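Local coordinates for L-tyrosine isonitrile synthase (Pseudomonas aeruginosa, PDB 3E59), which builds the isonitrile group of paerucumarin on L-tyrosine, taking the isonitrile carbon from C2 of ribulose 5-phosphate, at residues R14-E18 with R99-F103; R49-F53 with P249-R253; D121-I125 with D225-R229; E180-R186 with Y231-Q235. All blocks are in the same frame, centred on the assembly; numbering follows the deposited sequence.

In the fold
The four contacts form two pairs in a protein about half helical. Contacts 1 and 2, centres about 14 Å apart, pack helices 11-20, 35-55 and 84-103 near strands 60-64 and 252-255 of the parallel sheet, and touch where Val15 and Leu16 meet Ile50. Contacts 3 and 4, centres about 13 Å apart, share helix 219-247 and join through Leu122, against Gly232 and Val233. Between the pairs, centres are about 27 to 39 Å apart, contact 1 lying across the chain's centre from contacts 3 and 4. Along the chain, contacts 3 and 4 are nested inside the loop closed by contact 2, whose segment 249-253 links helix 219-247 to strand 252-255, tying the second pair to the sheet.

Contact 1 (R14-E18 with R99-F103); sequences RVLKE and RIQLF
Arg14 lies along one face of the Phe103 ring, and its side chain can be followed outward over it. CB sits over the face in a CH-pi contact, 4.3 Å from the ring centroid. The chain then bends at chi3, which carries NE back over the rim, 4.0 Å from Phe103 CG. CZ and the two terminal nitrogens continue over the root of the aromatic side chain, where Arg14 NH1 comes within 3.5 Å of Phe103 CB and Arg14 NH2 within 3.4 Å of Phe103 CD1. Arginine and phenylalanine run in opposite directions, and the guanidinium lies inclined over the ring's rim, the two planes 30° apart. The other face of the ring rests on Ile100 O of its own helix, so the phenyl group is sandwiched, while Val15 CG2 meets its edge in plane, 3.7 Å from Phe103 CE2.

Segments 14-18 and 99-103, on helices 11-20 and 84-103, run almost antiparallel (162°), with local axes 10.3 Å apart. On the buried side, Val15 CG1 meets Ile100 CD1, the two side chains crossing at about a right angle. Both residues also reach Ile60, and Ile100 touches Phe62 as well, so the helix pair packs on strand 60-64 of the parallel sheet.

Farther along, Glu18 OE1 accepts a weak, bent bond of 3.3 Å from Arg99 NH1 (133° at the hydrogen) within a salt bridge. OE1 meets the edge of the Arg99 guanidinium, near its plane, although the carboxylate as a whole is turned out of that plane.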
loop_
_atom_site.group_PDB
_atom_site.type_symbol
_atom_site.label_atom_id
_atom_site.label_comp_id
_atom_site.label_asym_id
_atom_site.label_seq_id
_atom_site.Cartn_x
_atom_site.Cartn_y
_atom_site.Cartn_z
ATOM N N ARG A 14 -3.886 -23.556 1.820
ATOM C CA ARG A 14 -4.219 -23.043 3.152
ATOM C C ARG A 14 -3.620 -21.645 3.341
ATOM O O ARG A 14 -4.252 -20.768 3.921
ATOM C CB ARG A 14 -3.715 -23.988 4.249
ATOM C CG ARG A 14 -4.500 -25.293 4.384
ATOM C CD ARG A 14 -3.976 -26.137 5.551
ATOM N NE ARG A 14 -4.197 -25.487 6.846
ATOM C CZ ARG A 14 -3.796 -25.975 8.020
ATOM N NH1 ARG A 14 -3.136 -27.129 8.088
ATOM N NH2 ARG A 14 -4.051 -25.300 9.135
ATOM N N VAL A 15 -2.399 -21.445 2.842
ATOM C CA VAL A 15 -1.779 -20.115 2.846
ATOM C C VAL A 15 -2.682 -19.160 2.078
ATOM O O VAL A 15 -3.040 -18.091 2.581
ATOM C CB VAL A 15 -0.336 -20.129 2.253
ATOM C CG1 VAL A 15 0.252 -18.707 2.186
ATOM C CG2 VAL A 15 0.577 -21.036 3.079
ATOM N N LEU A 16 -3.079 -19.572 0.876
ATOM C CA LEU A 16 -3.854 -18.710 -0.013
ATOM C C LEU A 16 -5.208 -18.373 0.601
ATOM O O LEU A 16 -5.645 -17.225 0.553
ATOM C CB LEU A 16 -4.018 -19.357 -1.404
ATOM C CG LEU A 16 -4.773 -18.526 -2.456
ATOM C CD1 LEU A 16 -4.101 -17.172 -2.734
ATOM C CD2 LEU A 16 -4.951 -19.309 -3.748
ATOM N N LYS A 17 -5.863 -19.379 1.184
ATOM C CA LYS A 17 -7.169 -19.188 1.832
ATOM C C LYS A 17 -7.072 -18.151 2.952
ATOM O O LYS A 17 -8.003 -17.378 3.165
ATOM C CB LYS A 17 -7.740 -20.519 2.348
ATOM N N GLU A 18 -5.931 -18.137 3.638
ATOM C CA GLU A 18 -5.601 -17.114 4.633
ATOM C C GLU A 18 -5.521 -15.684 4.046
ATOM O O GLU A 18 -5.993 -14.725 4.664
ATOM C CB GLU A 18 -4.285 -17.484 5.332
ATOM C CG GLU A 18 -3.888 -16.576 6.467
ATOM C CD GLU A 18 -4.836 -16.675 7.648
ATOM O OE1 GLU A 18 -5.184 -17.814 8.026
ATOM O OE2 GLU A 18 -5.231 -15.611 8.185
ATOM N N ARG A 99 -0.072 -16.621 11.905
ATOM C CA ARG A 99 -1.105 -17.617 11.546
ATOM C C ARG A 99 -0.632 -18.638 10.496
ATOM O O ARG A 99 -0.954 -19.812 10.596
ATOM C CB ARG A 99 -2.409 -16.947 11.094
ATOM C CG ARG A 99 -3.080 -16.124 12.182
ATOM C CD ARG A 99 -4.561 -15.899 11.917
ATOM N NE ARG A 99 -5.398 -16.740 12.779
ATOM C CZ ARG A 99 -5.942 -17.902 12.417
ATOM N NH1 ARG A 99 -5.765 -18.392 11.194
ATOM N NH2 ARG A 99 -6.679 -18.571 13.286
ATOM N N ILE A 100 0.118 -18.176 9.494
ATOM C CA ILE A 100 0.752 -19.057 8.513
ATOM C C ILE A 100 1.747 -20.003 9.207
ATOM O O ILE A 100 1.768 -21.198 8.916
ATOM C CB ILE A 100 1.453 -18.252 7.367
ATOM C CG1 ILE A 100 0.408 -17.558 6.474
ATOM C CG2 ILE A 100 2.358 -19.154 6.539
ATOM C CD1 ILE A 100 0.976 -16.602 5.436
ATOM N N GLN A 101 2.537 -19.467 10.139
ATOM C CA GLN A 101 3.529 -20.256 10.879
ATOM C C GLN A 101 2.905 -21.347 11.781
ATOM O O GLN A 101 3.593 -22.288 12.199
ATOM C CB GLN A 101 4.477 -19.341 11.674
ATOM C CG GLN A 101 5.764 -20.045 12.133
ATOM C CD GLN A 101 6.928 -19.101 12.379
ATOM O OE1 GLN A 101 6.759 -18.026 12.962
ATOM N NE2 GLN A 101 8.123 -19.507 11.955
ATOM N N LEU A 102 1.607 -21.224 12.059
ATOM C CA LEU A 102 0.888 -22.217 12.861
ATOM C C LEU A 102 0.823 -23.585 12.181
ATOM O O LEU A 102 0.913 -24.607 12.856
ATOM C CB LEU A 102 -0.525 -21.742 13.219
ATOM C CG LEU A 102 -0.724 -20.716 14.343
ATOM C CD1 LEU A 102 -2.204 -20.457 14.543
ATOM C CD2 LEU A 102 -0.082 -21.150 15.669
ATOM N N PHE A 103 0.663 -23.594 10.857
ATOM C CA PHE A 103 0.669 -24.844 10.084
ATOM C C PHE A 103 1.921 -25.064 9.229
ATOM O O PHE A 103 2.204 -26.201 8.838
ATOM C CB PHE A 103 -0.594 -24.990 9.228
ATOM C CG PHE A 103 -0.845 -23.839 8.284
ATOM C CD1 PHE A 103 -1.746 -22.833 8.622
ATOM C CD2 PHE A 103 -0.210 -23.782 7.042
ATOM C CE1 PHE A 103 -1.997 -21.767 7.744
ATOM C CE2 PHE A 103 -0.452 -22.725 6.161
ATOM C CZ PHE A 103 -1.352 -21.711 6.513
#

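Contact 2 (R49-F53 with P249-R253); sequences RIAAF and PRAIR. With PO4 (phosphate ion), chain E.
Arg49, on helix 35-55, faces Ile252 with the two CA atoms 6.7 Å apart, where the loop 249-251 runs into strand 252-255. The arginine chain bends at chi3 (69°) and brings NH2 between two loop carbonyls. Arg49 NH2 donates to Pro249 O at 3.0 Å, on a lone pair in the carbonyl plane, and to Ala251 O at 3.0 Å, there from above the carbonyl plane; both acceptors lie at the edge of the guanidinium.

Phe53 turns the edge of its ring to the loop backbone, with CE2 3.3 Å from Arg250 O and CZ near Ala251 N. The Arg250 guanidinium covers Phe53 CE1 with one face, NH2 3.6 Å from that carbon and the planes 44° apart, while its charge is paired with Glu58. Ile252 CD1 fits against the helix backbone, 3.5 Å from Ile50 N, and also touches Ile50 CG1.

Two waters bridge the segments, one joining Arg49 O to Arg250 O and the other accepting from Arg253 N and, weakly, from Arg49 NE. Arg253 itself leads away from the helix to grip a phosphate ion, NH1 to O3 and NH2 to O4, at a site completed by Ser255, His257, Gln259 and Lys265. The ion probably came from the crystallisation liquor, but such a cluster of donors is consistent with a pocket suited to a phosphate group, like that of the ribulose 5-phosphate substrate.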
loop_
_atom_site.group_PDB
_atom_site.type_symbol
_atom_site.label_atom_id
_atom_site.label_comp_id
_atom_site.label_asym_id
_atom_site.label_seq_id
_atom_site.Cartn_x
_atom_site.Cartn_y
_atom_site.Cartn_z
ATOM N N ARG A 49 3.471 -20.326 -6.850
ATOM C CA ARG A 49 4.425 -19.344 -6.308
ATOM C C ARG A 49 4.660 -19.554 -4.804
ATOM O O ARG A 49 5.807 -19.528 -4.338
ATOM C CB ARG A 49 3.975 -17.899 -6.599
ATOM C CG ARG A 49 4.008 -17.507 -8.073
ATOM C CD ARG A 49 3.629 -16.033 -8.288
ATOM N NE ARG A 49 4.637 -15.102 -7.766
ATOM C CZ ARG A 49 5.833 -14.890 -8.320
ATOM N NH1 ARG A 49 6.200 -15.538 -9.420
ATOM N NH2 ARG A 49 6.670 -14.030 -7.765
ATOM N N ILE A 50 3.569 -19.761 -4.063
ATOM C CA ILE A 50 3.623 -20.098 -2.639
ATOM C C ILE A 50 4.270 -21.470 -2.474
ATOM O O ILE A 50 5.124 -21.661 -1.607
ATOM C CB ILE A 50 2.208 -20.121 -1.994
ATOM C CG1 ILE A 50 1.576 -18.723 -2.004
ATOM C CG2 ILE A 50 2.258 -20.697 -0.571
ATOM C CD1 ILE A 50 0.083 -18.727 -1.788
ATOM N N ALA A 51 3.852 -22.413 -3.319
ATOM C CA ALA A 51 4.324 -23.797 -3.250
ATOM C C ALA A 51 5.842 -23.908 -3.452
ATOM O O ALA A 51 6.472 -24.814 -2.922
ATOM C CB ALA A 51 3.577 -24.662 -4.257
ATOM N N ALA A 52 6.417 -22.975 -4.206
ATOM C CA ALA A 52 7.866 -22.917 -4.430
ATOM C C ALA A 52 8.643 -22.798 -3.111
ATOM O O ALA A 52 9.627 -23.511 -2.900
ATOM C CB ALA A 52 8.210 -21.775 -5.360
ATOM N N PHE A 53 8.197 -21.903 -2.231
ATOM C CA PHE A 53 8.813 -21.755 -0.909
ATOM C C PHE A 53 8.641 -23.015 -0.051
ATOM O O PHE A 53 9.595 -23.470 0.583
ATOM C CB PHE A 53 8.263 -20.520 -0.177
ATOM C CG PHE A 53 8.664 -19.205 -0.816
ATOM C CD1 PHE A 53 9.951 -18.694 -0.646
ATOM C CD2 PHE A 53 7.749 -18.480 -1.588
ATOM C CE1 PHE A 53 10.332 -17.485 -1.245
ATOM C CE2 PHE A 53 8.121 -17.270 -2.190
ATOM C CZ PHE A 53 9.414 -16.775 -2.021
ATOM N N PRO A 249 12.648 -12.005 -6.886
ATOM C CA PRO A 249 11.861 -12.632 -7.967
ATOM C C PRO A 249 10.721 -13.567 -7.507
ATOM O O PRO A 249 9.626 -13.528 -8.079
ATOM C CB PRO A 249 12.919 -13.420 -8.754
ATOM C CG PRO A 249 14.219 -12.733 -8.437
ATOM C CD PRO A 249 14.082 -12.346 -6.999
ATOM N N ARG A 250 10.963 -14.368 -6.476
ATOM C CA ARG A 250 10.018 -15.410 -6.090
ATOM C C ARG A 250 8.940 -14.942 -5.108
ATOM O O ARG A 250 7.872 -15.546 -5.026
ATOM C CB ARG A 250 10.754 -16.621 -5.516
ATOM C CG ARG A 250 11.860 -17.191 -6.426
ATOM C CD ARG A 250 12.386 -18.508 -5.853
ATOM N NE ARG A 250 12.978 -18.313 -4.531
ATOM C CZ ARG A 250 12.906 -19.177 -3.521
ATOM N NH1 ARG A 250 12.257 -20.332 -3.651
ATOM N NH2 ARG A 250 13.483 -18.873 -2.366
ATOM N N ALA A 251 9.217 -13.869 -4.378
ATOM C CA ALA A 251 8.313 -13.388 -3.342
ATOM C C ALA A 251 6.891 -13.246 -3.875
ATOM O O ALA A 251 6.680 -12.852 -5.041
ATOM C CB ALA A 251 8.796 -12.056 -2.780
ATOM N N ILE A 252 5.928 -13.573 -3.014
ATOM C CA ILE A 252 4.521 -13.343 -3.299
ATOM C C ILE A 252 4.327 -11.842 -3.253
ATOM O O ILE A 252 4.700 -11.186 -2.278
ATOM C CB ILE A 252 3.574 -14.058 -2.278
ATOM C CG1 ILE A 252 3.978 -15.528 -2.041
ATOM C CG2 ILE A 252 2.098 -13.918 -2.691
ATOM C CD1 ILE A 252 4.186 -16.353 -3.285
ATOM N N ARG A 253 3.764 -11.306 -4.328
ATOM C CA ARG A 253 3.620 -9.879 -4.504
ATOM C C ARG A 253 2.274 -9.350 -3.945
ATOM O O ARG A 253 1.206 -9.521 -4.565
ATOM C CB ARG A 253 3.791 -9.557 -5.995
ATOM C CG ARG A 253 3.690 -8.079 -6.383
ATOM C CD ARG A 253 4.746 -7.158 -5.712
ATOM N NE ARG A 253 4.903 -5.962 -6.541
ATOM C CZ ARG A 253 4.020 -4.970 -6.580
ATOM N NH1 ARG A 253 2.939 -5.017 -5.812
ATOM N NH2 ARG A 253 4.206 -3.945 -7.390
HETATM P P PO4 E . 1.198 -1.639 -7.270
HETATM O O1 PO4 E . -0.163 -1.511 -7.908
HETATM O O2 PO4 E . 1.657 -0.252 -6.859
HETATM O O3 PO4 E . 1.097 -2.583 -6.051
HETATM O O4 PO4 E . 2.194 -2.164 -8.269
HETATM O O HOH W 1 2.707 -13.117 -6.496
HETATM O O HOH W 2 7.640 -18.221 -5.711
#

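Contact 3 (D121-I125 with D225-R229); sequences DLVRI and DAKER
Arg124 and Arg229 lay their guanidinium groups flat on one another, centres 3.8 Å apart and planes 13° from parallel, although both carry positive charge. The acidic partner that probably makes this tolerable is Asp225, one helical turn before Arg229. Its OD2 takes two hydrogen bonds from Arg229, from NH2 at 2.8 Å and from NE at 2.9 Å, both reaching it from the same face of the carboxylate plane. The remaining nitrogen, Arg229 NH1, donates to Leu122 O at 2.7 Å, nearly in line with the carbonyl and within the guanidinium plane. Bonds from all three nitrogens, to Asp225 and Leu122 O, probably fix the rotation of the group. Beside them Leu122 CD2 lies against Arg229 CG, and Leu122 also touches Val233 and Arg236, farther along helix 219-247.

Arg124 is the looser partner. It stretches out from the loop at the exposed side, extended from CG to NE, and Arg124 NH1 reaches Asp225 OD2 at 3.4 Å only through a weak, strongly bent bond of 129°.

The arrangement is a surface salt-bridge network with an arginine-arginine stack, fastening the loop between helices 116-119 and 127-144 to helix 219-247.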
loop_
_atom_site.group_PDB
_atom_site.type_symbol
_atom_site.label_atom_id
_atom_site.label_comp_id
_atom_site.label_asym_id
_atom_site.label_seq_id
_atom_site.Cartn_x
_atom_site.Cartn_y
_atom_site.Cartn_z
ATOM N N ASP A 121 8.644 14.905 -6.216
ATOM C CA ASP A 121 7.767 16.070 -6.333
ATOM C C ASP A 121 6.385 15.738 -6.884
ATOM O O ASP A 121 5.547 16.638 -7.027
ATOM C CB ASP A 121 8.436 17.181 -7.173
ATOM C CG ASP A 121 8.647 16.784 -8.645
ATOM O OD1 ASP A 121 7.652 16.497 -9.354
ATOM O OD2 ASP A 121 9.816 16.788 -9.104
ATOM N N LEU A 122 6.146 14.463 -7.205
ATOM C CA LEU A 122 4.878 14.071 -7.820
ATOM C C LEU A 122 3.718 14.082 -6.828
ATOM O O LEU A 122 2.613 14.493 -7.184
ATOM C CB LEU A 122 4.979 12.726 -8.563
ATOM C CG LEU A 122 5.517 12.750 -10.002
ATOM C CD1 LEU A 122 5.905 11.350 -10.438
ATOM C CD2 LEU A 122 4.520 13.383 -11.021
ATOM N N VAL A 123 3.970 13.639 -5.595
ATOM C CA VAL A 123 2.949 13.682 -4.535
ATOM C C VAL A 123 3.159 14.852 -3.559
ATOM O O VAL A 123 2.284 15.154 -2.739
ATOM C CB VAL A 123 2.760 12.311 -3.812
ATOM C CG1 VAL A 123 2.457 11.216 -4.837
ATOM C CG2 VAL A 123 3.969 11.934 -2.982
ATOM N N ARG A 124 4.310 15.509 -3.676
ATOM C CA ARG A 124 4.599 16.763 -2.978
ATOM C C ARG A 124 4.761 16.607 -1.462
ATOM O O ARG A 124 4.236 17.383 -0.663
ATOM C CB ARG A 124 3.590 17.861 -3.363
ATOM C CG ARG A 124 3.732 18.313 -4.829
ATOM C CD ARG A 124 2.425 18.793 -5.423
ATOM N NE ARG A 124 2.602 19.243 -6.805
ATOM C CZ ARG A 124 1.641 19.775 -7.560
ATOM N NH1 ARG A 124 0.412 19.923 -7.077
ATOM N NH2 ARG A 124 1.909 20.157 -8.801
ATOM N N ILE A 125 5.514 15.584 -1.089
ATOM C CA ILE A 125 5.942 15.387 0.283
ATOM C C ILE A 125 7.458 15.478 0.214
ATOM O O ILE A 125 8.089 14.759 -0.567
ATOM C CB ILE A 125 5.450 14.023 0.838
ATOM C CG1 ILE A 125 3.915 13.974 0.845
ATOM C CG2 ILE A 125 5.995 13.755 2.247
ATOM C CD1 ILE A 125 3.334 12.568 0.814
ATOM N N ASP A 225 -4.872 18.978 -13.037
ATOM C CA ASP A 225 -3.540 18.740 -12.479
ATOM C C ASP A 225 -3.354 17.293 -11.997
ATOM O O ASP A 225 -2.354 16.641 -12.331
ATOM C CB ASP A 225 -3.256 19.717 -11.337
ATOM C CG ASP A 225 -1.857 19.565 -10.783
ATOM O OD1 ASP A 225 -0.892 19.830 -11.528
ATOM O OD2 ASP A 225 -1.729 19.171 -9.606
ATOM N N ALA A 226 -4.315 16.791 -11.224
ATOM C CA ALA A 226 -4.254 15.421 -10.688
ATOM C C ALA A 226 -4.212 14.376 -11.795
ATOM O O ALA A 226 -3.485 13.381 -11.700
ATOM C CB ALA A 226 -5.440 15.149 -9.751
ATOM N N LYS A 227 -4.997 14.605 -12.844
ATOM C CA LYS A 227 -5.041 13.689 -13.985
ATOM C C LYS A 227 -3.670 13.558 -14.656
ATOM O O LYS A 227 -3.266 12.453 -15.043
ATOM C CB LYS A 227 -6.065 14.169 -15.004
ATOM C CG LYS A 227 -7.515 13.928 -14.629
ATOM C CD LYS A 227 -8.419 14.409 -15.742
ATOM C CE LYS A 227 -8.713 13.303 -16.731
ATOM N NZ LYS A 227 -9.557 12.235 -16.103
ATOM N N GLU A 228 -2.963 14.684 -14.795
ATOM C CA GLU A 228 -1.636 14.669 -15.395
ATOM C C GLU A 228 -0.614 13.999 -14.489
ATOM O O GLU A 228 0.147 13.153 -14.943
ATOM C CB GLU A 228 -1.186 16.077 -15.816
ATOM N N ARG A 229 -0.621 14.342 -13.203
ATOM C CA ARG A 229 0.312 13.742 -12.251
ATOM C C ARG A 229 0.090 12.260 -11.979
ATOM O O ARG A 229 1.045 11.556 -11.646
ATOM C CB ARG A 229 0.369 14.537 -10.937
ATOM C CG ARG A 229 1.199 15.811 -11.073
ATOM C CD ARG A 229 1.388 16.525 -9.754
ATOM N NE ARG A 229 0.113 16.983 -9.238
ATOM C CZ ARG A 229 -0.388 16.655 -8.053
ATOM N NH1 ARG A 229 0.291 15.879 -7.221
ATOM N NH2 ARG A 229 -1.571 17.129 -7.694
#

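Contact 4 (E180-R186 with Y231-Q235); sequences EPLESIR and YGVIQ
Gln235 NE2 donates to Glu180 O at 2.8 Å, almost straight at 176° and with the acceptor in the amide plane; the glutamine is extended, its CG anti to the backbone N, which takes the amide across to the start of helix 182-189. A second direct hydrogen bond closes the far end, where Arg186 NH1 donates to Tyr231 OH at 2.9 Å, with the hydroxyl in the guanidinium plane and a more bent angle of 140°. A water completes the polar contacts by bridging Glu180 N and Gln235 O.

Between these ends the contact is apolar. Leu182 CD2 rests over the backbone of Tyr231, 3.8 Å from Tyr231 O, and against the amide carbon of Gln235. Ile185 starts out toward the other helix: its CG2 meets Ile234 CG2 at 3.8 Å, and its CG1 lies 3.8 Å from Gln235 CB. The aliphatic part of Arg186 runs along Tyr231, CB 3.8 Å from Tyr231 CE1, with guanidinium and ring planes steeply inclined.

Pro181 is the N-cap of helix 182-189, whose segment 182-186 crosses segment 231-235 of helix 219-247 at 91°, with local axes 9.6 Å apart. Helix 193-210 packs nearby, where Tyr199 stacks on Tyr231 and Leu198 and Ile202 touch Ile234, so Tyr231 and Ile234 of helix 219-247 pack against both helix 182-189 and helix 193-210.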
loop_
_atom_site.group_PDB
_atom_site.type_symbol
_atom_site.label_atom_id
_atom_site.label_comp_id
_atom_site.label_asym_id
_atom_site.label_seq_id
_atom_site.Cartn_x
_atom_site.Cartn_y
_atom_site.Cartn_z
ATOM N N GLU A 180 9.005 2.950 -17.665
ATOM C CA GLU A 180 8.645 3.031 -19.082
ATOM C C GLU A 180 8.294 4.497 -19.366
ATOM O O GLU A 180 7.933 5.219 -18.442
ATOM C CB GLU A 180 7.467 2.090 -19.418
ATOM C CG GLU A 180 7.567 0.665 -18.853
ATOM C CD GLU A 180 8.588 -0.244 -19.558
ATOM O OE1 GLU A 180 9.009 0.056 -20.699
ATOM O OE2 GLU A 180 8.962 -1.286 -18.963
ATOM N N PRO A 181 8.416 4.956 -20.630
ATOM C CA PRO A 181 7.980 6.325 -20.970
ATOM C C PRO A 181 6.493 6.568 -20.693
ATOM O O PRO A 181 5.685 5.633 -20.802
ATOM C CB PRO A 181 8.239 6.416 -22.477
ATOM C CG PRO A 181 9.292 5.373 -22.742
ATOM C CD PRO A 181 8.971 4.255 -21.802
ATOM N N LEU A 182 6.146 7.813 -20.349
ATOM C CA LEU A 182 4.768 8.183 -20.013
ATOM C C LEU A 182 3.774 7.787 -21.094
ATOM O O LEU A 182 2.682 7.335 -20.780
ATOM C CB LEU A 182 4.637 9.678 -19.670
ATOM C CG LEU A 182 5.265 10.108 -18.334
ATOM C CD1 LEU A 182 5.278 11.631 -18.181
ATOM C CD2 LEU A 182 4.556 9.457 -17.151
ATOM N N GLU A 183 4.173 7.918 -22.356
ATOM C CA GLU A 183 3.360 7.477 -23.494
ATOM C C GLU A 183 3.005 5.991 -23.384
ATOM O O GLU A 183 1.883 5.582 -23.670
ATOM C CB GLU A 183 4.084 7.748 -24.825
ATOM C CG GLU A 183 4.460 9.209 -25.079
ATOM C CD GLU A 183 5.592 9.716 -24.176
ATOM O OE1 GLU A 183 6.564 8.960 -23.922
ATOM O OE2 GLU A 183 5.506 10.881 -23.720
ATOM N N SER A 184 3.964 5.179 -22.965
ATOM C CA SER A 184 3.696 3.754 -22.783
ATOM C C SER A 184 2.892 3.441 -21.500
ATOM O O SER A 184 2.124 2.487 -21.474
ATOM C CB SER A 184 4.997 2.946 -22.847
ATOM O OG SER A 184 5.005 1.972 -21.820
ATOM N N ILE A 185 3.079 4.217 -20.439
ATOM C CA ILE A 185 2.252 4.041 -19.224
ATOM C C ILE A 185 0.786 4.248 -19.597
ATOM O O ILE A 185 -0.079 3.440 -19.255
ATOM C CB ILE A 185 2.655 5.014 -18.086
ATOM C CG1 ILE A 185 4.099 4.737 -17.631
ATOM C CG2 ILE A 185 1.661 4.941 -16.901
ATOM C CD1 ILE A 185 4.310 3.387 -16.949
ATOM N N ARG A 186 0.530 5.322 -20.335
ATOM C CA ARG A 186 -0.804 5.649 -20.808
ATOM C C ARG A 186 -1.418 4.550 -21.683
ATOM O O ARG A 186 -2.574 4.195 -21.497
ATOM C CB ARG A 186 -0.780 6.984 -21.558
ATOM C CG ARG A 186 -2.133 7.366 -22.160
ATOM C CD ARG A 186 -2.138 8.797 -22.659
ATOM N NE ARG A 186 -3.141 8.952 -23.712
ATOM C CZ ARG A 186 -4.433 9.136 -23.479
ATOM N NH1 ARG A 186 -4.882 9.205 -22.227
ATOM N NH2 ARG A 186 -5.266 9.253 -24.493
ATOM N N TYR A 231 -0.424 9.840 -14.118
ATOM C CA TYR A 231 0.472 9.084 -15.011
ATOM C C TYR A 231 1.878 8.893 -14.417
ATOM O O TYR A 231 2.445 7.798 -14.468
ATOM C CB TYR A 231 0.583 9.763 -16.380
ATOM C CG TYR A 231 -0.692 9.712 -17.199
ATOM C CD1 TYR A 231 -1.177 8.489 -17.672
ATOM C CD2 TYR A 231 -1.414 10.879 -17.501
ATOM C CE1 TYR A 231 -2.340 8.413 -18.420
ATOM C CE2 TYR A 231 -2.595 10.806 -18.270
ATOM C CZ TYR A 231 -3.040 9.561 -18.716
ATOM O OH TYR A 231 -4.177 9.410 -19.456
ATOM N N GLY A 232 2.441 9.976 -13.875
ATOM C CA GLY A 232 3.775 9.942 -13.261
ATOM C C GLY A 232 3.857 9.027 -12.050
ATOM O O GLY A 232 4.800 8.242 -11.912
ATOM N N VAL A 233 2.868 9.124 -11.171
ATOM C CA VAL A 233 2.795 8.275 -9.970
ATOM C C VAL A 233 2.736 6.782 -10.311
ATOM O O VAL A 233 3.471 5.977 -9.732
ATOM C CB VAL A 233 1.599 8.690 -9.059
ATOM C CG1 VAL A 233 1.423 7.733 -7.872
ATOM C CG2 VAL A 233 1.792 10.099 -8.558
ATOM N N ILE A 234 1.869 6.421 -11.256
ATOM C CA ILE A 234 1.792 5.055 -11.778
ATOM C C ILE A 234 3.144 4.635 -12.366
ATOM O O ILE A 234 3.622 3.519 -12.106
ATOM C CB ILE A 234 0.679 4.934 -12.864
ATOM C CG1 ILE A 234 -0.706 5.322 -12.311
ATOM C CG2 ILE A 234 0.644 3.559 -13.478
ATOM C CD1 ILE A 234 -1.117 4.545 -11.098
ATOM N N GLN A 235 3.763 5.527 -13.149
ATOM C CA GLN A 235 5.080 5.250 -13.752
ATOM C C GLN A 235 6.094 4.875 -12.669
ATOM O O GLN A 235 6.777 3.864 -12.787
ATOM C CB GLN A 235 5.601 6.450 -14.563
ATOM C CG GLN A 235 6.945 6.201 -15.252
ATOM C CD GLN A 235 7.638 7.483 -15.655
ATOM O OE1 GLN A 235 7.711 8.435 -14.874
ATOM N NE2 GLN A 235 8.164 7.515 -16.881
HETATM O O HOH W 3 7.289 2.740 -15.214
#